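Local coordinates for surface glycan binding protein B (Bacteroides ovatus, PDB 6E57) that binds mixed-linkage beta-glucan, probably at the cell surface of a gut bacterium that uses the polysaccharide as a nutrient, at residues Gly240-Ile246 / Gln262-Ile267; Val69-Thr75 / Val111-Lys115; Phe341-Gly347 / Ile390-Leu396. One frame throughout, in Å; residues are numbered along the deposited sequence.

Interaction 1: residues Gly240-Ile246 / Gln262-Ile267; sequences GINLENI and QSSTEI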
loop_
_atom_site.group_PDB
_atom_site.type_symbol
_atom_site.label_atom_id
_atom_site.label_comp_id
_atom_site.label_asym_id
_atom_site.label_seq_id
_atom_site.Cartn_x
_atom_site.Cartn_y
_atom_site.Cartn_z
ATOM N N GLY A 240 1.269 11.354 4.953
ATOM C CA GLY A 240 -0.176 11.531 4.810
ATOM C C GLY A 240 -0.525 12.448 3.649
ATOM O O GLY A 240 0.239 12.551 2.699
ATOM N N ILE A 241 -1.677 13.125 3.747
ATOM C CA ILE A 241 -2.222 13.898 2.625
ATOM C C ILE A 241 -2.436 15.367 3.023
ATOM O O ILE A 241 -2.053 16.253 2.254
ATOM C CB ILE A 241 -3.501 13.249 2.052
ATOM C CG1 ILE A 241 -4.107 14.069 0.907
ATOM C CG2 ILE A 241 -4.526 12.989 3.140
ATOM C CD1 ILE A 241 -3.254 14.137 -0.331
ATOM N N ASN A 242 -3.043 15.645 4.185
ATOM C CA ASN A 242 -3.312 17.045 4.565
ATOM C C ASN A 242 -2.717 17.319 5.949
ATOM O O ASN A 242 -3.406 17.785 6.858
ATOM C CB ASN A 242 -4.806 17.375 4.502
ATOM C CG ASN A 242 -5.352 17.376 3.090
ATOM O OD1 ASN A 242 -4.785 18.011 2.200
ATOM N ND2 ASN A 242 -6.458 16.683 2.876
ATOM N N LEU A 243 -1.412 17.063 6.076
ATOM C CA LEU A 243 -0.758 16.989 7.376
ATOM C C LEU A 243 -0.325 18.379 7.867
ATOM O O LEU A 243 0.081 18.510 9.024
ATOM C CB LEU A 243 0.439 16.036 7.280
ATOM C CG LEU A 243 0.118 14.577 6.945
ATOM C CD1 LEU A 243 1.327 13.691 7.205
ATOM C CD2 LEU A 243 -1.079 14.065 7.734
ATOM N N GLU A 244 -0.427 19.406 7.012
ATOM C CA GLU A 244 -0.077 20.780 7.408
ATOM C C GLU A 244 -1.156 21.345 8.347
ATOM O O GLU A 244 -0.879 22.263 9.127
ATOM C CB GLU A 244 0.158 21.670 6.181
ATOM C CG GLU A 244 -1.099 22.262 5.561
ATOM C CD GLU A 244 -1.866 21.339 4.631
ATOM O OE1 GLU A 244 -1.589 20.119 4.637
ATOM O OE2 GLU A 244 -2.740 21.845 3.893
ATOM N N ASN A 245 -2.371 20.780 8.275
ATOM C CA ASN A 245 -3.515 21.190 9.099
ATOM C C ASN A 245 -3.411 20.627 10.526
ATOM O O ASN A 245 -4.192 21.025 11.392
ATOM C CB ASN A 245 -4.848 20.751 8.482
ATOM C CG ASN A 245 -5.182 21.464 7.188
ATOM O OD1 ASN A 245 -5.001 22.674 7.072
ATOM N ND2 ASN A 245 -5.687 20.726 6.216
ATOM N N ILE A 246 -2.479 19.693 10.769
ATOM C CA ILE A 246 -2.324 19.064 12.087
ATOM C C ILE A 246 -1.748 20.090 13.071
ATOM O O ILE A 246 -0.740 20.738 12.790
ATOM C CB ILE A 246 -1.459 17.790 12.005
ATOM C CG1 ILE A 246 -2.164 16.704 11.187
ATOM C CG2 ILE A 246 -1.081 17.304 13.399
ATOM C CD1 ILE A 246 -1.441 15.376 11.133
ATOM N N GLN A 262 6.881 20.071 8.537
ATOM C CA GLN A 262 5.433 19.967 8.406
ATOM C C GLN A 262 5.023 20.475 7.022
ATOM O O GLN A 262 5.147 21.661 6.732
ATOM C CB GLN A 262 4.715 20.739 9.517
ATOM C CG GLN A 262 3.197 20.630 9.439
ATOM C CD GLN A 262 2.508 20.936 10.747
ATOM O OE1 GLN A 262 3.024 21.658 11.595
ATOM N NE2 GLN A 262 1.318 20.385 10.917
ATOM N N SER A 263 4.549 19.547 6.184
ATOM C CA SER A 263 4.001 19.834 4.862
ATOM C C SER A 263 2.743 18.982 4.650
ATOM O O SER A 263 2.338 18.235 5.543
ATOM C CB SER A 263 5.035 19.590 3.787
ATOM O OG SER A 263 5.398 18.218 3.729
ATOM N N SER A 264 2.131 19.112 3.466
ATOM C CA SER A 264 0.959 18.334 3.080
ATOM C C SER A 264 1.232 16.835 3.262
ATOM O O SER A 264 0.422 16.120 3.857
ATOM C CB SER A 264 0.555 18.647 1.656
ATOM O OG SER A 264 -0.705 18.067 1.338
ATOM N N THR A 265 2.389 16.380 2.767
ATOM C CA THR A 265 2.653 14.962 2.554
ATOM C C THR A 265 3.403 14.335 3.738
ATOM O O THR A 265 3.413 13.109 3.864
ATOM C CB THR A 265 3.437 14.747 1.254
ATOM O OG1 THR A 265 4.772 15.212 1.458
ATOM C CG2 THR A 265 2.812 15.458 0.073
ATOM N N GLU A 266 4.032 15.157 4.590
ATOM C CA GLU A 266 4.941 14.649 5.619
ATOM C C GLU A 266 4.908 15.522 6.876
ATOM O O GLU A 266 4.711 16.735 6.803
ATOM C CB GLU A 266 6.373 14.599 5.088
ATOM C CG GLU A 266 6.702 13.323 4.336
ATOM C CD GLU A 266 8.191 13.046 4.215
ATOM O OE1 GLU A 266 8.977 14.020 4.204
ATOM O OE2 GLU A 266 8.562 11.856 4.144
ATOM N N ILE A 267 5.138 14.872 8.023
ATOM C CA ILE A 267 5.357 15.532 9.306
ATOM C C ILE A 267 6.366 14.699 10.111
ATOM O O ILE A 267 6.291 13.471 10.117
ATOM C CB ILE A 267 4.023 15.737 10.055
ATOM C CG1 ILE A 267 4.165 16.715 11.223
ATOM C CG2 ILE A 267 3.430 14.412 10.511
ATOM C CD1 ILE A 267 2.840 17.191 11.775
#
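Q262 reaches across to the backbone of L243 and I246 and illustrates how one amide can tie down a whole bend. With CG anti to its own backbone N (chi1 -179°) and the chain extended beyond, its NE2 donates to L243 O at 2.9 Å and to I246 O at 2.8 Å. Both acceptors lie close to the amide plane, and NE2 sits on a lone pair of each carbonyl, so the two bonds fix the rotation of the amide.

Two backbone bonds join the first half of the loop to the turn. G240 N donates to T265 O (3.0 Å), and L243 N to S264 O (3.0 Å). The turn facing them is closed by S263 N bonding to E266 O.

E244 bends at chi2 (-81°), which lays OE1 beside S264 CA at 3.5 Å as a plain contact, while OE2 forms a salt bridge with K149, which also bonds S264 OG. Apolar packing fills the inner side: L243 points toward the turn, its CD1 4.0 Å from I267 CG2 as the two side chains cross obliquely, and I246 CG2 lies 4.2 Å from I267 CD1.

The contact thus joins the loop linking strands 235-240 and 246-251 to the tight turn between strands 261-262 and 266-270. L243 continues onto V223 of strand 222-225, I267 pairs with I238 of strand 235-240, and N242, buried, hydrogen-bonds A220 through ND2 and S146 through OD1.

Interaction 2: residues Val69-Thr75 / Val111-Lys115; sequences VTPKDYT and VETVK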
loop_
_atom_site.group_PDB
_atom_site.type_symbol
_atom_site.label_atom_id
_atom_site.label_comp_id
_atom_site.label_asym_id
_atom_site.label_seq_id
_atom_site.Cartn_x
_atom_site.Cartn_y
_atom_site.Cartn_z
ATOM N N VAL A 69 -31.103 -20.115 -14.807
ATOM C CA VAL A 69 -31.795 -19.744 -13.576
ATOM C C VAL A 69 -33.100 -20.545 -13.449
ATOM O O VAL A 69 -33.750 -20.858 -14.444
ATOM C CB VAL A 69 -32.062 -18.226 -13.539
ATOM C CG1 VAL A 69 -32.654 -17.786 -12.209
ATOM C CG2 VAL A 69 -30.809 -17.424 -13.853
ATOM N N THR A 70 -33.459 -20.867 -12.200
ATOM C CA THR A 70 -34.750 -21.450 -11.823
ATOM C C THR A 70 -35.482 -20.438 -10.942
ATOM O O THR A 70 -34.845 -19.790 -10.114
ATOM C CB THR A 70 -34.554 -22.792 -11.101
ATOM O OG1 THR A 70 -33.724 -23.612 -11.924
ATOM C CG2 THR A 70 -35.848 -23.519 -10.802
ATOM N N PRO A 71 -36.803 -20.274 -11.126
ATOM C CA PRO A 71 -37.619 -20.903 -12.157
ATOM C C PRO A 71 -37.443 -20.273 -13.549
ATOM O O PRO A 71 -37.246 -19.060 -13.661
ATOM C CB PRO A 71 -39.066 -20.690 -11.688
ATOM C CG PRO A 71 -38.975 -19.476 -10.804
ATOM C CD PRO A 71 -37.649 -19.654 -10.101
ATOM N N LYS A 72 -37.560 -21.112 -14.586
ATOM C CA LYS A 72 -37.251 -20.772 -15.985
ATOM C C LYS A 72 -37.846 -19.409 -16.368
ATOM O O LYS A 72 -37.106 -18.474 -16.699
ATOM C CB LYS A 72 -37.798 -21.848 -16.931
ATOM C CG LYS A 72 -37.064 -23.183 -16.918
ATOM C CD LYS A 72 -37.733 -24.239 -17.782
ATOM C CE LYS A 72 -37.214 -25.642 -17.537
ATOM N NZ LYS A 72 -37.697 -26.198 -16.250
ATOM N N ASP A 73 -39.182 -19.314 -16.312
ATOM C CA ASP A 73 -39.945 -18.248 -16.977
ATOM C C ASP A 73 -40.445 -17.193 -15.978
ATOM O O ASP A 73 -41.222 -16.316 -16.364
ATOM C CB ASP A 73 -41.154 -18.817 -17.729
ATOM C CG ASP A 73 -40.878 -20.075 -18.540
ATOM O OD1 ASP A 73 -40.766 -21.157 -17.926
ATOM O OD2 ASP A 73 -40.792 -19.964 -19.780
ATOM N N TYR A 74 -40.009 -17.263 -14.714
ATOM C CA TYR A 74 -40.595 -16.439 -13.651
ATOM C C TYR A 74 -39.508 -15.697 -12.860
ATOM O O TYR A 74 -39.726 -15.346 -11.701
ATOM C CB TYR A 74 -41.447 -17.309 -12.721
ATOM C CG TYR A 74 -42.589 -18.036 -13.386
ATOM C CD1 TYR A 74 -43.717 -17.355 -13.818
ATOM C CD2 TYR A 74 -42.558 -19.410 -13.565
ATOM C CE1 TYR A 74 -44.778 -18.018 -14.419
ATOM C CE2 TYR A 74 -43.609 -20.089 -14.164
ATOM C CZ TYR A 74 -44.724 -19.391 -14.593
ATOM O OH TYR A 74 -45.762 -20.048 -15.187
ATOM N N THR A 75 -38.357 -15.430 -13.492
ATOM C CA THR A 75 -37.248 -14.715 -12.844
ATOM C C THR A 75 -36.815 -13.520 -13.702
ATOM O O THR A 75 -36.758 -13.614 -14.926
ATOM C CB THR A 75 -36.050 -15.638 -12.580
ATOM O OG1 THR A 75 -35.678 -16.272 -13.806
ATOM C CG2 THR A 75 -36.341 -16.685 -11.527
ATOM N N VAL A 111 -30.983 -11.530 -8.684
ATOM C CA VAL A 111 -32.061 -12.307 -9.281
ATOM C C VAL A 111 -33.284 -12.203 -8.364
ATOM O O VAL A 111 -33.174 -12.411 -7.158
ATOM C CB VAL A 111 -31.639 -13.775 -9.490
ATOM C CG1 VAL A 111 -32.753 -14.603 -10.114
ATOM C CG2 VAL A 111 -30.366 -13.882 -10.314
ATOM N N GLU A 112 -34.441 -11.874 -8.953
ATOM C CA GLU A 112 -35.710 -11.782 -8.233
ATOM C C GLU A 112 -36.786 -12.551 -9.010
ATOM O O GLU A 112 -36.851 -12.475 -10.237
ATOM C CB GLU A 112 -36.117 -10.319 -8.045
ATOM C CG GLU A 112 -37.141 -10.114 -6.942
ATOM C CD GLU A 112 -37.667 -8.693 -6.822
ATOM O OE1 GLU A 112 -37.999 -8.099 -7.865
ATOM O OE2 GLU A 112 -37.741 -8.184 -5.685
ATOM N N THR A 113 -37.622 -13.289 -8.275
ATOM C CA THR A 113 -38.748 -14.021 -8.851
ATOM C C THR A 113 -40.000 -13.138 -8.777
ATOM O O THR A 113 -39.984 -12.077 -8.153
ATOM C CB THR A 113 -38.924 -15.390 -8.178
ATOM O OG1 THR A 113 -39.891 -16.119 -8.934
ATOM C CG2 THR A 113 -39.367 -15.317 -6.733
ATOM N N VAL A 114 -41.080 -13.595 -9.418
ATOM C CA VAL A 114 -42.336 -12.839 -9.509
ATOM C C VAL A 114 -42.948 -12.656 -8.109
ATOM O O VAL A 114 -43.588 -11.638 -7.852
ATOM C CB VAL A 114 -43.338 -13.495 -10.481
ATOM C CG1 VAL A 114 -42.801 -13.530 -11.905
ATOM C CG2 VAL A 114 -43.764 -14.887 -10.032
ATOM N N LYS A 115 -42.746 -13.636 -7.216
ATOM C CA LYS A 115 -43.282 -13.592 -5.845
ATOM C C LYS A 115 -42.252 -13.004 -4.864
ATOM O O LYS A 115 -42.432 -13.099 -3.649
ATOM C CB LYS A 115 -43.761 -14.986 -5.424
ATOM C CG LYS A 115 -45.159 -15.358 -5.912
ATOM C CD LYS A 115 -46.286 -14.954 -4.968
ATOM C CE LYS A 115 -46.803 -13.542 -5.171
ATOM N NZ LYS A 115 -47.800 -13.460 -6.265
#
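A type I beta turn from P71 to Y74, entered through a cis peptide bond, carries the chain from strand 63-70 of one sheet to strand 75-81 of another, and its exit meets the end of strand 103-113. T75 and T113 form an antiparallel, non-hydrogen-bonded pair whose side chains share one face of the sheet, with CA atoms 4.3 Å apart.

The polar centre is Y74 O. T113 places OG1 anti to its backbone N (chi1 -171°), and from there the hydroxyl donates to Y74 O at 2.9 Å, tilted 32° from the carbonyl plane. V114 N adds a weak bond to Y74 O at 3.2 Å. Beside it, V114 CG1 comes up to the Y74 ring at its edge, near the ring plane, and approaches Y74 CB to 4.1 Å.

The apolar link between the sheets is made by V69 and V111, which reach toward each other tip to tip, CG1 to CG1 at 3.8 Å. Separately, P71 crosses T113 at about a right angle, its CG 4.0 Å from T113 OG1. The hydroxyl of T75 turns back on the turn, where OG1 donates to P71 O at 3.2 Å.

The chemistry divides the work: threonine hydroxyls supplement the weak backbone bonds of Y74 O and P71 O, whereas the valine contact joins strand 63-70 of the three-stranded sheet to strand 103-113 of the five-stranded one.

Interaction 3: residues Phe341-Gly347 / Ile390-Leu396; sequences FAGITAG and ILTQDML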
loop_
_atom_site.group_PDB
_atom_site.type_symbol
_atom_site.label_atom_id
_atom_site.label_comp_id
_atom_site.label_asym_id
_atom_site.label_seq_id
_atom_site.Cartn_x
_atom_site.Cartn_y
_atom_site.Cartn_z
ATOM N N PHE A 341 25.794 -10.213 22.796
ATOM C CA PHE A 341 24.845 -10.917 21.929
ATOM C C PHE A 341 24.106 -12.016 22.705
ATOM O O PHE A 341 22.960 -12.324 22.392
ATOM C CB PHE A 341 25.556 -11.471 20.690
ATOM C CG PHE A 341 25.713 -10.461 19.583
ATOM C CD1 PHE A 341 24.718 -10.298 18.631
ATOM C CD2 PHE A 341 26.839 -9.656 19.508
ATOM C CE1 PHE A 341 24.854 -9.364 17.617
ATOM C CE2 PHE A 341 26.972 -8.720 18.493
ATOM C CZ PHE A 341 25.980 -8.577 17.550
ATOM N N ALA A 342 24.757 -12.591 23.720
ATOM C CA ALA A 342 24.145 -13.631 24.551
ATOM C C ALA A 342 22.910 -13.079 25.282
ATOM O O ALA A 342 21.985 -13.823 25.593
ATOM C CB ALA A 342 25.165 -14.179 25.520
ATOM N N GLY A 343 22.906 -11.767 25.545
ATOM C CA GLY A 343 21.851 -11.101 26.298
ATOM C C GLY A 343 20.667 -10.676 25.440
ATOM O O GLY A 343 19.587 -10.414 25.968
ATOM N N ILE A 344 20.867 -10.586 24.122
ATOM C CA ILE A 344 19.823 -10.121 23.207
ATOM C C ILE A 344 18.729 -11.191 23.112
ATOM O O ILE A 344 19.037 -12.376 22.961
ATOM C CB ILE A 344 20.410 -9.771 21.826
ATOM C CG1 ILE A 344 21.340 -8.557 21.906
ATOM C CG2 ILE A 344 19.296 -9.568 20.809
ATOM C CD1 ILE A 344 22.144 -8.313 20.649
ATOM N N THR A 345 17.466 -10.754 23.195
ATOM C CA THR A 345 16.304 -11.644 23.106
ATOM C C THR A 345 15.894 -11.821 21.636
ATOM O O THR A 345 15.933 -10.873 20.852
ATOM C CB THR A 345 15.132 -11.120 23.945
ATOM O OG1 THR A 345 14.674 -9.909 23.344
ATOM C CG2 THR A 345 15.496 -10.873 25.393
ATOM N N ALA A 346 15.489 -13.045 21.280
ATOM C CA ALA A 346 15.079 -13.386 19.919
ATOM C C ALA A 346 13.946 -12.454 19.478
ATOM O O ALA A 346 13.048 -12.147 20.259
ATOM C CB ALA A 346 14.655 -14.832 19.850
ATOM N N GLY A 347 14.019 -12.000 18.223
ATOM C CA GLY A 347 13.027 -11.105 17.640
ATOM C C GLY A 347 13.509 -9.665 17.592
ATOM O O GLY A 347 12.902 -8.834 16.914
ATOM N N ILE A 390 16.594 -8.874 11.751
ATOM C CA ILE A 390 15.957 -9.460 12.917
ATOM C C ILE A 390 16.748 -10.710 13.312
ATOM O O ILE A 390 16.902 -11.626 12.506
ATOM C CB ILE A 390 14.470 -9.764 12.643
ATOM C CG1 ILE A 390 13.693 -8.475 12.360
ATOM C CG2 ILE A 390 13.851 -10.556 13.787
ATOM C CD1 ILE A 390 12.246 -8.692 12.000
ATOM N N LEU A 391 17.248 -10.716 14.553
ATOM C CA LEU A 391 18.006 -11.825 15.112
ATOM C C LEU A 391 17.040 -12.848 15.724
ATOM O O LEU A 391 16.463 -12.611 16.786
ATOM C CB LEU A 391 18.980 -11.284 16.165
ATOM C CG LEU A 391 20.001 -10.267 15.657
ATOM C CD1 LEU A 391 20.825 -9.705 16.801
ATOM C CD2 LEU A 391 20.904 -10.883 14.603
ATOM N N THR A 392 16.878 -13.985 15.038
ATOM C CA THR A 392 16.082 -15.110 15.523
ATOM C C THR A 392 16.851 -15.847 16.624
ATOM O O THR A 392 18.030 -15.586 16.848
ATOM C CB THR A 392 15.730 -16.072 14.382
ATOM O OG1 THR A 392 16.951 -16.566 13.828
ATOM C CG2 THR A 392 14.894 -15.426 13.299
ATOM N N GLN A 393 16.169 -16.777 17.300
ATOM C CA GLN A 393 16.778 -17.584 18.352
ATOM C C GLN A 393 17.860 -18.487 17.740
ATOM O O GLN A 393 18.869 -18.766 18.382
ATOM C CB GLN A 393 15.715 -18.394 19.099
ATOM C CG GLN A 393 16.259 -19.200 20.274
ATOM C CD GLN A 393 16.900 -18.344 21.339
ATOM O OE1 GLN A 393 16.252 -17.516 21.974
ATOM N NE2 GLN A 393 18.190 -18.542 21.550
ATOM N N ASP A 394 17.643 -18.930 16.497
ATOM C CA ASP A 394 18.614 -19.755 15.774
ATOM C C ASP A 394 19.875 -18.935 15.477
ATOM O O ASP A 394 20.980 -19.421 15.665
ATOM C CB ASP A 394 18.018 -20.338 14.489
ATOM C CG ASP A 394 17.201 -21.602 14.699
ATOM O OD1 ASP A 394 16.948 -21.960 15.864
ATOM O OD2 ASP A 394 16.830 -22.222 13.693
ATOM N N MET A 395 19.694 -17.697 15.005
ATOM C CA MET A 395 20.812 -16.803 14.712
ATOM C C MET A 395 21.631 -16.564 15.987
ATOM O O MET A 395 22.850 -16.712 15.971
ATOM C CB MET A 395 20.327 -15.456 14.169
ATOM C CG MET A 395 19.871 -15.517 12.729
ATOM S SD MET A 395 19.396 -13.883 12.130
ATOM C CE MET A 395 18.384 -14.337 10.725
ATOM N N LEU A 396 20.950 -16.205 17.080
ATOM C CA LEU A 396 21.605 -15.919 18.358
ATOM C C LEU A 396 22.378 -17.156 18.844
ATOM O O LEU A 396 23.477 -17.020 19.385
ATOM C CB LEU A 396 20.557 -15.478 19.385
ATOM C CG LEU A 396 19.929 -14.105 19.140
ATOM C CD1 LEU A 396 18.696 -13.909 20.010
ATOM C CD2 LEU A 396 20.930 -12.989 19.386
HETATM O O HOH W 1 24.014 -14.573 20.491
#
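L391 O is approached by two groups of the opposite segment. G347 N donates to L391 O in a nearly straight bond (2.9 Å, N-H...O 169°), tilted from the carbonyl plane, and A346 CA adds a CA-H...O contact to the same L391 O at 3.5 Å. The chain turns at G347 with a positive phi (102°), a conformation readily taken by glycine.

At the far end of the contact a water bridges the two backbones, donating to L396 O at 2.7 Å and more weakly to F341 O. Between these two polar points lies L396. With CG anti to its carbonyl carbon (chi1 -70°), its fork spreads over the loop: CD1 lies against the backbone of I344 and A346, while CD2 meets I344 CG2 at 4.0 Å, the two side chains crossing at about a right angle. L391 sends CD1 to the edge of the F341 ring, 4.1 Å from CE1 and near the ring plane; that ring also stacks with F405. A346 CB sits over the start of the helix, 3.5 Å from Q393 N.

T392 is the N-cap of helix 393-401, its OG1 accepting from M395 N at 3.2 Å. The case shows how a helix start can be fixed from two sides: its own cap orders the first turn, while the loop after helix 338-343 supplies a backbone bond just before the cap and a leucine-centred apolar patch after it. One direct backbone bond and one water bridge join the two ends, while branched side chains pack between them.

In the fold
From the N terminus, interaction 2 comes first, closing over 35 intervening residues within the N-terminal pair of sheets. Interaction 1 follows, closing a much shorter loop of 15 residues in the region around strands 235-240 and 266-270. Interaction 3 closes last, joining the end of helix 338-343 and the loop after it to the start of helix 393-401, across 42 residues that include W372 and Y371 of the glycan pocket. The three are in series; none nests or crosses. They are also separate in space, with centres about 54 Å (1 and 2), 38 Å (1 and 3) and 64 Å (2 and 3) apart, so each ties together its own part of an elongated, strand-rich chain.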